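Local coordinates for protein putative Glycerophosphoryl diester phosphodiesterase (Silicibacter pomeroyi, PDB 3L12) that belongs to the glycerophosphoryl diester phosphodiesterase family, folds as a TIM barrel and holds a magnesium ion in its barrel, at residues Asp141-Ser152 / Pro181-Leu192; Gly4-Arg12 / Gln199-Tyr207. All coordinates share one frame; numbering follows the deposited sequence.

Contact 1 of 2, residues Asp141-Ser152 / Pro181-Leu192. With MG (magnesium ion), chain C.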
loop_
_atom_site.group_PDB
_atom_site.type_symbol
_atom_site.label_atom_id
_atom_site.label_comp_id
_atom_site.label_asym_id
_atom_site.label_seq_id
_atom_site.Cartn_x
_atom_site.Cartn_y
_atom_site.Cartn_z
ATOM N N ASP A 141 -9.618 17.458 11.051
ATOM C CA ASP A 141 -9.081 18.434 10.128
ATOM C C ASP A 141 -8.288 17.763 9.022
ATOM O O ASP A 141 -8.091 18.367 7.991
ATOM C CB ASP A 141 -8.189 19.444 10.831
ATOM C CG ASP A 141 -8.978 20.456 11.638
ATOM O OD1 ASP A 141 -10.225 20.542 11.488
ATOM O OD2 ASP A 141 -8.333 21.188 12.403
ATOM N N GLN A 142 -7.850 16.524 9.233
ATOM C CA GLN A 142 -7.141 15.784 8.188
ATOM C C GLN A 142 -8.106 14.939 7.323
ATOM O O GLN A 142 -7.639 14.070 6.556
ATOM C CB GLN A 142 -6.052 14.902 8.816
ATOM C CG GLN A 142 -5.140 15.692 9.789
ATOM C CD GLN A 142 -4.576 16.944 9.144
ATOM O OE1 GLN A 142 -4.079 16.885 8.006
ATOM N NE2 GLN A 142 -4.628 18.091 9.870
ATOM N N ALA A 143 -9.423 15.147 7.455
ATOM C CA ALA A 143 -10.384 14.420 6.588
ATOM C C ALA A 143 -10.093 14.758 5.136
ATOM O O ALA A 143 -9.795 15.890 4.812
ATOM C CB ALA A 143 -11.830 14.763 6.914
ATOM N N PRO A 144 -10.154 13.767 4.246
ATOM C CA PRO A 144 -9.889 14.053 2.846
ATOM C C PRO A 144 -11.013 14.754 2.109
ATOM O O PRO A 144 -12.175 14.754 2.562
ATOM C CB PRO A 144 -9.743 12.668 2.238
ATOM C CG PRO A 144 -10.521 11.808 3.121
ATOM C CD PRO A 144 -10.451 12.342 4.496
ATOM N N TYR A 145 -10.671 15.316 0.963
ATOM C CA TYR A 145 -11.651 15.844 0.044
ATOM C C TYR A 145 -12.223 14.601 -0.634
ATOM O O TYR A 145 -11.494 13.619 -0.887
ATOM C CB TYR A 145 -10.985 16.824 -0.942
ATOM C CG TYR A 145 -10.599 18.058 -0.201
ATOM C CD1 TYR A 145 -9.411 18.142 0.513
ATOM C CD2 TYR A 145 -11.473 19.110 -0.133
ATOM C CE1 TYR A 145 -9.126 19.284 1.282
ATOM C CE2 TYR A 145 -11.166 20.241 0.592
ATOM C CZ TYR A 145 -9.999 20.312 1.289
ATOM O OH TYR A 145 -9.764 21.465 2.007
ATOM N N LEU A 146 -13.511 14.642 -0.953
ATOM C CA LEU A 146 -14.205 13.498 -1.538
ATOM C C LEU A 146 -14.831 13.828 -2.897
ATOM O O LEU A 146 -15.634 14.759 -3.031
ATOM C CB LEU A 146 -15.325 13.072 -0.587
ATOM C CG LEU A 146 -14.978 12.803 0.879
ATOM C CD1 LEU A 146 -16.260 12.447 1.624
ATOM C CD2 LEU A 146 -13.983 11.712 1.058
ATOM N N LEU A 147 -14.456 13.059 -3.901
ATOM C CA LEU A 147 -15.019 13.133 -5.224
ATOM C C LEU A 147 -15.959 11.916 -5.248
ATOM O O LEU A 147 -15.555 10.779 -5.489
ATOM C CB LEU A 147 -13.873 13.034 -6.217
ATOM C CG LEU A 147 -14.043 13.488 -7.619
ATOM C CD1 LEU A 147 -14.525 15.002 -7.710
ATOM C CD2 LEU A 147 -12.739 13.294 -8.364
ATOM N N LEU A 148 -17.226 12.181 -4.934
ATOM C CA LEU A 148 -18.242 11.147 -4.748
ATOM C C LEU A 148 -18.959 10.924 -6.066
ATOM O O LEU A 148 -19.767 11.747 -6.540
ATOM C CB LEU A 148 -19.163 11.586 -3.615
ATOM C CG LEU A 148 -20.198 10.613 -3.105
ATOM C CD1 LEU A 148 -20.709 11.152 -1.778
ATOM C CD2 LEU A 148 -21.348 10.322 -4.109
ATOM N N GLU A 149 -18.615 9.809 -6.701
ATOM C CA GLU A 149 -19.180 9.489 -8.029
ATOM C C GLU A 149 -20.542 8.808 -7.833
ATOM O O GLU A 149 -20.614 7.662 -7.352
ATOM C CB GLU A 149 -18.264 8.621 -8.887
ATOM C CG GLU A 149 -18.784 8.561 -10.321
ATOM C CD GLU A 149 -18.047 7.660 -11.284
ATOM O OE1 GLU A 149 -16.871 7.350 -11.086
ATOM O OE2 GLU A 149 -18.692 7.312 -12.335
ATOM N N LEU A 150 -21.607 9.502 -8.216
ATOM C CA LEU A 150 -22.932 8.898 -8.234
ATOM C C LEU A 150 -23.045 8.060 -9.510
ATOM O O LEU A 150 -22.914 8.617 -10.607
ATOM C CB LEU A 150 -23.997 9.966 -8.224
ATOM C CG LEU A 150 -24.141 10.747 -6.897
ATOM C CD1 LEU A 150 -23.269 11.971 -6.979
ATOM C CD2 LEU A 150 -25.572 11.134 -6.600
ATOM N N LYS A 151 -23.257 6.749 -9.342
ATOM C CA LYS A 151 -23.331 5.753 -10.443
ATOM C C LYS A 151 -24.784 5.327 -10.520
ATOM O O LYS A 151 -25.293 4.528 -9.714
ATOM C CB LYS A 151 -22.380 4.571 -10.204
ATOM C CG LYS A 151 -22.228 3.583 -11.378
ATOM C CD LYS A 151 -21.361 4.236 -12.456
ATOM C CE LYS A 151 -20.747 3.260 -13.450
ATOM N NZ LYS A 151 -21.667 3.095 -14.608
ATOM N N SER A 152 -25.486 5.930 -11.462
ATOM C CA SER A 152 -26.885 5.584 -11.692
ATOM C C SER A 152 -26.978 4.257 -12.487
ATOM O O SER A 152 -26.048 3.880 -13.224
ATOM C CB SER A 152 -27.550 6.705 -12.459
ATOM O OG SER A 152 -26.718 7.031 -13.543
ATOM N N PRO A 181 -18.365 20.038 3.953
ATOM C CA PRO A 181 -17.182 20.839 3.582
ATOM C C PRO A 181 -16.113 20.151 2.770
ATOM O O PRO A 181 -15.149 20.817 2.297
ATOM C CB PRO A 181 -16.574 21.224 4.946
ATOM C CG PRO A 181 -17.693 21.142 5.906
ATOM C CD PRO A 181 -18.518 19.962 5.417
ATOM N N ARG A 182 -16.238 18.837 2.626
ATOM C CA ARG A 182 -15.281 18.052 1.851
ATOM C C ARG A 182 -15.856 17.344 0.639
ATOM O O ARG A 182 -15.093 16.753 -0.143
ATOM C CB ARG A 182 -14.721 16.961 2.758
ATOM C CG ARG A 182 -13.805 17.456 3.884
ATOM C CD ARG A 182 -12.519 17.949 3.307
ATOM N NE ARG A 182 -11.569 18.170 4.378
ATOM C CZ ARG A 182 -11.474 19.296 5.054
ATOM N NH1 ARG A 182 -12.259 20.313 4.766
ATOM N NH2 ARG A 182 -10.585 19.405 6.036
ATOM N N THR A 183 -17.155 17.430 0.407
ATOM C CA THR A 183 -17.785 16.635 -0.637
ATOM C C THR A 183 -18.118 17.362 -1.942
ATOM O O THR A 183 -18.691 18.440 -1.955
ATOM C CB THR A 183 -19.103 16.042 -0.087
ATOM O OG1 THR A 183 -18.815 15.260 1.086
ATOM C CG2 THR A 183 -19.803 15.175 -1.161
ATOM N N VAL A 184 -17.770 16.678 -3.030
ATOM C CA VAL A 184 -18.056 17.104 -4.369
ATOM C C VAL A 184 -18.904 16.048 -5.043
ATOM O O VAL A 184 -18.552 14.871 -5.038
ATOM C CB VAL A 184 -16.762 17.306 -5.186
ATOM C CG1 VAL A 184 -17.075 17.756 -6.619
ATOM C CG2 VAL A 184 -15.856 18.293 -4.494
HETATM N N MSE A 185 -20.031 16.458 -5.617
HETATM C CA MSE A 185 -20.938 15.558 -6.295
HETATM C C MSE A 185 -20.469 15.404 -7.753
HETATM O O MSE A 185 -20.382 16.365 -8.471
HETATM C CB MSE A 185 -22.354 16.084 -6.153
HETATM C CG MSE A 185 -22.778 16.244 -4.684
HETATM SE SE MSE A 185 -23.062 14.624 -3.700
HETATM C CE MSE A 185 -24.894 14.358 -4.097
ATOM N N HIS A 186 -20.189 14.165 -8.159
ATOM C CA HIS A 186 -19.426 13.834 -9.371
ATOM C C HIS A 186 -20.135 12.758 -10.172
ATOM O O HIS A 186 -20.589 11.780 -9.579
ATOM C CB HIS A 186 -18.050 13.400 -8.813
ATOM C CG HIS A 186 -17.026 12.898 -9.776
ATOM N ND1 HIS A 186 -16.320 13.716 -10.634
ATOM C CD2 HIS A 186 -16.468 11.663 -9.886
ATOM C CE1 HIS A 186 -15.416 12.986 -11.275
ATOM N NE2 HIS A 186 -15.480 11.745 -10.834
ATOM N N SER A 187 -20.247 12.918 -11.499
ATOM C CA SER A 187 -20.940 11.912 -12.284
ATOM C C SER A 187 -20.787 12.045 -13.778
ATOM O O SER A 187 -20.560 13.138 -14.304
ATOM C CB SER A 187 -22.472 12.021 -11.980
ATOM O OG SER A 187 -23.184 10.831 -12.329
ATOM N N PHE A 188 -20.983 10.910 -14.428
ATOM C CA PHE A 188 -21.186 10.873 -15.861
ATOM C C PHE A 188 -22.631 11.266 -16.180
ATOM O O PHE A 188 -22.919 11.658 -17.290
ATOM C CB PHE A 188 -20.971 9.484 -16.465
ATOM C CG PHE A 188 -19.534 9.159 -16.788
ATOM C CD1 PHE A 188 -18.929 9.660 -17.919
ATOM C CD2 PHE A 188 -18.829 8.325 -15.968
ATOM C CE1 PHE A 188 -17.611 9.287 -18.238
ATOM C CE2 PHE A 188 -17.501 7.982 -16.293
ATOM C CZ PHE A 188 -16.937 8.464 -17.416
ATOM N N ASP A 189 -23.530 11.094 -15.225
ATOM C CA ASP A 189 -24.997 11.358 -15.412
ATOM C C ASP A 189 -25.204 12.838 -15.143
ATOM O O ASP A 189 -25.430 13.267 -14.004
ATOM C CB ASP A 189 -25.770 10.453 -14.439
ATOM C CG ASP A 189 -27.254 10.364 -14.736
ATOM O OD1 ASP A 189 -27.796 11.345 -15.245
ATOM O OD2 ASP A 189 -27.843 9.290 -14.419
ATOM N N TRP A 190 -25.122 13.627 -16.200
ATOM C CA TRP A 190 -25.184 15.055 -16.093
ATOM C C TRP A 190 -26.571 15.524 -15.649
ATOM O O TRP A 190 -26.674 16.521 -14.952
ATOM C CB TRP A 190 -24.769 15.656 -17.428
ATOM C CG TRP A 190 -23.283 15.587 -17.743
ATOM C CD1 TRP A 190 -22.349 14.788 -17.159
ATOM C CD2 TRP A 190 -22.603 16.311 -18.778
ATOM N NE1 TRP A 190 -21.115 15.008 -17.729
ATOM C CE2 TRP A 190 -21.248 15.924 -18.736
ATOM C CE3 TRP A 190 -22.998 17.282 -19.696
ATOM C CZ2 TRP A 190 -20.281 16.493 -19.560
ATOM C CZ3 TRP A 190 -22.038 17.819 -20.552
ATOM C CH2 TRP A 190 -20.690 17.419 -20.460
ATOM N N ALA A 191 -27.620 14.795 -16.033
ATOM C CA ALA A 191 -28.950 15.179 -15.592
ATOM C C ALA A 191 -29.021 15.022 -14.092
ATOM O O ALA A 191 -29.599 15.856 -13.429
ATOM C CB ALA A 191 -30.060 14.356 -16.319
ATOM N N LEU A 192 -28.416 13.959 -13.565
ATOM C CA LEU A 192 -28.381 13.705 -12.130
ATOM C C LEU A 192 -27.652 14.827 -11.388
ATOM O O LEU A 192 -28.039 15.169 -10.279
ATOM C CB LEU A 192 -27.762 12.329 -11.801
ATOM C CG LEU A 192 -28.101 11.688 -10.441
ATOM C CD1 LEU A 192 -29.592 11.333 -10.318
ATOM C CD2 LEU A 192 -27.211 10.428 -10.184
HETATM MG MG MG C . -15.504 6.185 -10.295
HETATM O O HOH W 1 -21.079 8.338 -12.932
HETATM O O HOH W 2 -15.890 4.658 -11.735
HETATM O O HOH W 3 -14.187 4.899 -9.332
#

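Contact 2 of 2, residues Gly4-Arg12 / Gln199-Tyr207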
loop_
_atom_site.group_PDB
_atom_site.type_symbol
_atom_site.label_atom_id
_atom_site.label_comp_id
_atom_site.label_asym_id
_atom_site.label_seq_id
_atom_site.Cartn_x
_atom_site.Cartn_y
_atom_site.Cartn_z
ATOM N N GLY A 4 -17.802 30.504 -4.272
ATOM C CA GLY A 4 -17.303 30.329 -2.879
ATOM C C GLY A 4 -17.561 28.941 -2.310
ATOM O O GLY A 4 -18.219 28.812 -1.268
ATOM N N PHE A 5 -17.053 27.907 -2.988
ATOM C CA PHE A 5 -17.199 26.519 -2.546
ATOM C C PHE A 5 -15.902 26.115 -1.836
ATOM O O PHE A 5 -14.880 25.928 -2.487
ATOM C CB PHE A 5 -17.413 25.605 -3.732
ATOM C CG PHE A 5 -18.742 25.772 -4.415
ATOM C CD1 PHE A 5 -19.866 25.150 -3.917
ATOM C CD2 PHE A 5 -18.844 26.468 -5.600
ATOM C CE1 PHE A 5 -21.092 25.264 -4.567
ATOM C CE2 PHE A 5 -20.069 26.582 -6.251
ATOM C CZ PHE A 5 -21.194 25.982 -5.725
ATOM N N SER A 6 -15.966 25.947 -0.520
ATOM C CA SER A 6 -14.775 25.637 0.285
ATOM C C SER A 6 -14.216 24.248 -0.034
ATOM O O SER A 6 -13.014 23.945 0.164
ATOM C CB SER A 6 -15.117 25.742 1.773
ATOM O OG SER A 6 -15.725 24.536 2.199
ATOM N N GLN A 7 -15.078 23.392 -0.559
ATOM C CA GLN A 7 -14.672 22.052 -0.937
ATOM C C GLN A 7 -13.611 22.057 -2.053
ATOM O O GLN A 7 -12.833 21.106 -2.172
ATOM C CB GLN A 7 -15.855 21.216 -1.429
ATOM C CG GLN A 7 -17.065 21.120 -0.495
ATOM C CD GLN A 7 -18.046 22.289 -0.615
ATOM O OE1 GLN A 7 -17.770 23.326 -1.237
ATOM N NE2 GLN A 7 -19.216 22.105 -0.023
ATOM N N LEU A 8 -13.629 23.079 -2.897
ATOM C CA LEU A 8 -12.715 23.128 -4.034
ATOM C C LEU A 8 -11.287 23.460 -3.642
ATOM O O LEU A 8 -10.393 23.275 -4.466
ATOM C CB LEU A 8 -13.230 24.116 -5.074
ATOM C CG LEU A 8 -14.650 23.829 -5.595
ATOM C CD1 LEU A 8 -15.071 24.913 -6.574
ATOM C CD2 LEU A 8 -14.748 22.419 -6.237
ATOM N N GLU A 9 -11.065 23.905 -2.402
ATOM C CA GLU A 9 -9.717 24.249 -1.938
ATOM C C GLU A 9 -8.759 23.062 -2.068
ATOM O O GLU A 9 -7.603 23.250 -2.466
ATOM C CB GLU A 9 -9.766 24.794 -0.501
ATOM C CG GLU A 9 -10.436 26.172 -0.431
ATOM C CD GLU A 9 -10.695 26.653 1.003
ATOM O OE1 GLU A 9 -10.106 26.044 1.940
ATOM O OE2 GLU A 9 -11.484 27.633 1.172
ATOM N N GLY A 10 -9.236 21.845 -1.816
ATOM C CA GLY A 10 -8.388 20.680 -1.924
ATOM C C GLY A 10 -8.276 20.051 -3.314
ATOM O O GLY A 10 -7.551 19.065 -3.476
ATOM N N LEU A 11 -8.991 20.602 -4.298
ATOM C CA LEU A 11 -9.005 20.087 -5.648
ATOM C C LEU A 11 -8.443 21.095 -6.658
ATOM O O LEU A 11 -8.098 20.723 -7.770
ATOM C CB LEU A 11 -10.443 19.697 -6.024
ATOM C CG LEU A 11 -10.985 18.589 -5.096
ATOM C CD1 LEU A 11 -12.437 18.321 -5.323
ATOM C CD2 LEU A 11 -10.194 17.283 -5.251
ATOM N N ARG A 12 -8.285 22.350 -6.227
ATOM C CA ARG A 12 -7.729 23.375 -7.098
ATOM C C ARG A 12 -6.190 23.328 -7.059
ATOM O O ARG A 12 -5.585 23.284 -5.991
ATOM C CB ARG A 12 -8.215 24.750 -6.663
ATOM C CG ARG A 12 -7.794 25.866 -7.546
ATOM C CD ARG A 12 -8.371 27.194 -7.053
ATOM N NE ARG A 12 -9.823 27.280 -7.161
ATOM C CZ ARG A 12 -10.702 27.281 -6.156
ATOM N NH1 ARG A 12 -10.321 27.223 -4.872
ATOM N NH2 ARG A 12 -11.991 27.365 -6.445
ATOM N N GLN A 199 -31.012 19.837 -5.020
ATOM C CA GLN A 199 -31.131 19.364 -3.644
ATOM C C GLN A 199 -30.018 19.840 -2.678
ATOM O O GLN A 199 -30.241 19.839 -1.467
ATOM C CB GLN A 199 -31.189 17.833 -3.585
ATOM C CG GLN A 199 -32.427 17.207 -4.181
ATOM C CD GLN A 199 -32.551 15.732 -3.872
ATOM O OE1 GLN A 199 -32.193 15.269 -2.776
ATOM N NE2 GLN A 199 -33.019 14.973 -4.854
ATOM N N ALA A 200 -28.873 20.263 -3.215
ATOM C CA ALA A 200 -27.698 20.624 -2.406
ATOM C C ALA A 200 -26.849 21.652 -3.146
ATOM O O ALA A 200 -25.743 21.352 -3.565
ATOM C CB ALA A 200 -26.898 19.370 -2.099
ATOM N N PRO A 201 -27.366 22.889 -3.299
ATOM C CA PRO A 201 -26.629 23.892 -4.037
ATOM C C PRO A 201 -25.314 24.279 -3.373
ATOM O O PRO A 201 -24.467 24.917 -4.015
ATOM C CB PRO A 201 -27.586 25.097 -4.055
ATOM C CG PRO A 201 -28.514 24.854 -2.944
ATOM C CD PRO A 201 -28.697 23.391 -2.901
ATOM N N ASP A 202 -25.161 23.897 -2.112
ATOM C CA ASP A 202 -23.948 24.133 -1.356
ATOM C C ASP A 202 -22.803 23.209 -1.749
ATOM O O ASP A 202 -21.669 23.529 -1.450
ATOM C CB ASP A 202 -24.217 24.028 0.156
ATOM C CG ASP A 202 -24.954 22.744 0.576
ATOM O OD1 ASP A 202 -26.076 22.431 0.045
ATOM O OD2 ASP A 202 -24.411 22.068 1.496
ATOM N N LEU A 203 -23.088 22.098 -2.446
ATOM C CA LEU A 203 -22.060 21.138 -2.846
ATOM C C LEU A 203 -21.740 21.345 -4.317
ATOM O O LEU A 203 -22.665 21.370 -5.159
ATOM C CB LEU A 203 -22.504 19.699 -2.573
ATOM C CG LEU A 203 -22.980 19.357 -1.167
ATOM C CD1 LEU A 203 -23.299 17.848 -1.105
ATOM C CD2 LEU A 203 -21.955 19.725 -0.121
ATOM N N PRO A 204 -20.454 21.515 -4.648
ATOM C CA PRO A 204 -20.153 21.701 -6.044
ATOM C C PRO A 204 -20.388 20.404 -6.835
ATOM O O PRO A 204 -20.406 19.312 -6.261
ATOM C CB PRO A 204 -18.694 22.171 -6.043
ATOM C CG PRO A 204 -18.103 21.591 -4.820
ATOM C CD PRO A 204 -19.245 21.520 -3.813
ATOM N N THR A 205 -20.561 20.565 -8.152
ATOM C CA THR A 205 -20.834 19.481 -9.071
ATOM C C THR A 205 -19.638 19.341 -10.025
ATOM O O THR A 205 -19.063 20.353 -10.486
ATOM C CB THR A 205 -22.167 19.701 -9.855
ATOM O OG1 THR A 205 -22.151 20.984 -10.472
ATOM C CG2 THR A 205 -23.390 19.627 -8.912
ATOM N N SER A 206 -19.330 18.087 -10.336
ATOM C CA SER A 206 -18.194 17.697 -11.169
ATOM C C SER A 206 -18.643 16.761 -12.287
ATOM O O SER A 206 -19.250 15.731 -12.038
ATOM C CB SER A 206 -17.188 16.998 -10.261
ATOM O OG SER A 206 -16.128 16.442 -10.987
ATOM N N TYR A 207 -18.316 17.136 -13.525
ATOM C CA TYR A 207 -18.815 16.507 -14.745
ATOM C C TYR A 207 -17.758 15.643 -15.436
ATOM O O TYR A 207 -16.763 16.172 -15.974
ATOM C CB TYR A 207 -19.273 17.617 -15.689
ATOM C CG TYR A 207 -20.613 18.267 -15.300
ATOM C CD1 TYR A 207 -20.744 19.063 -14.150
ATOM C CD2 TYR A 207 -21.736 18.129 -16.105
ATOM C CE1 TYR A 207 -21.962 19.662 -13.830
ATOM C CE2 TYR A 207 -22.976 18.732 -15.774
ATOM C CZ TYR A 207 -23.085 19.466 -14.622
ATOM O OH TYR A 207 -24.296 20.037 -14.254
#

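Contact 1 of 2, residues Asp141-Ser152 / Pro181-Leu192
The side chain of Arg-182 covers one face of the Tyr-145 ring: CD sits over the centre, a CH-pi contact 3.8 Å from the centroid, and the guanidinium lies flat farther out, planes 16° apart, an off-centre cation-pi stack. In its own plane the guanidinium turns to the 141-144 backbone, where NE gives a nearly straight bond (171°) to Ala-143 O at 2.9 Å from above the carbonyl plane; Arg-47 donates to the same oxygen. Strands 145-150 and 183-187 then run side by side as neighbouring parallel strands of the TIM barrel, joined through helix 160-176 in a beta-alpha-beta crossover. Leu-147 and His-186 point into the barrel, and Leu-147 CG stands over the centre of the imidazole, 3.7 Å from its centroid. With CG anti to the backbone N (chi1 176°), the His-186 ring also presents its edge to Glu-149 CB, while ND1 bonds to Ser-206 OG. Glu-149 extends fully, and OE1 reaches the magnesium ion at 2.0 Å, a site shared with Glu-50 and Asp-52; a water links its OE2 to Leu-150 O and Phe-188 N. Ser-187 OG donates to Leu-150 O and accepts from Asp-189 N in an ST turn. Ser-152 OG donates to the anti lone pair of Asp-189 OD2, which also forms a salt bridge with Arg-163. Asp-189 N-caps the following helix, its OD1 accepting from Leu-192 N.

Contact 2 of 2, residues Gly4-Arg12 / Gln199-Tyr207
The N-terminal segment ahead of strand 19-23 packs here against the turn that leads from helix 190-199 into barrel strand 205-209, with Phe-5 and Pro-204 in the middle. Pro-204 CB lies over one face of the Phe-5 ring, toward its rim, 4.0 Å from the centroid, a CH-pi contact. The rim of the same ring faces the type I turn of Ala-200 to Leu-203: CE1 comes to 3.4 Å from Pro-201 O and CD1 to 3.5 Å from Asp-202 O, both oxygens lying near the ring plane. One flat ring is thus met on its face by a proline and along its edge by two carbonyls. Two residues on, in the middle of the short 3-10 segment 6-8, Gln-7 bends at CB-CG (chi2 84°), which lays its amide across Pro-204, OE1 3.5 Å from CD. NE2 then donates to Asp-202 O at 3.2 Å; the bond is bent, 140° at the hydrogen, and the acceptor is tilted from the amide plane. The same nitrogen also donates to Glu-180 O, and it touches Leu-203 CD2. Leu-8 completes the grip, its CD2 packing on Pro-204 CG at 3.7 Å. Around them Gln-247 touches Phe-5, Leu-8 and Pro-204, and Val-184 of strand 183-187 touches Pro-204. Across this contact the Pro-204 ring is met mostly by carbon, from Phe-5 and Leu-8, while the Gln-7 amide supplies direction by bridging two backbone carbonyls, and the ring edge of Phe-5, weakly positive, probably suits the carbonyl oxygens beside it.

Starting from the N terminus, residues 4-12 are the first to be used, and contact 2 closes the longer loop when 199-207, 187 residues on, returns to them. Contact 1 closes a much shorter loop within it, 141-152 onto 181-192 around helix 160-176, so the two nest without crossing. Helix 190-199 leads from the end of contact 1 into the second segment of contact 2. Strands 183-187 and 205-209 are neighbours in the barrel, joined by backbone bonds, among them a probable one from Ser-206 N to Met-185 O. Contact 1 thus ties two barrel strands together, and contact 2 fastens the N-terminal segment to the turn just before the next one.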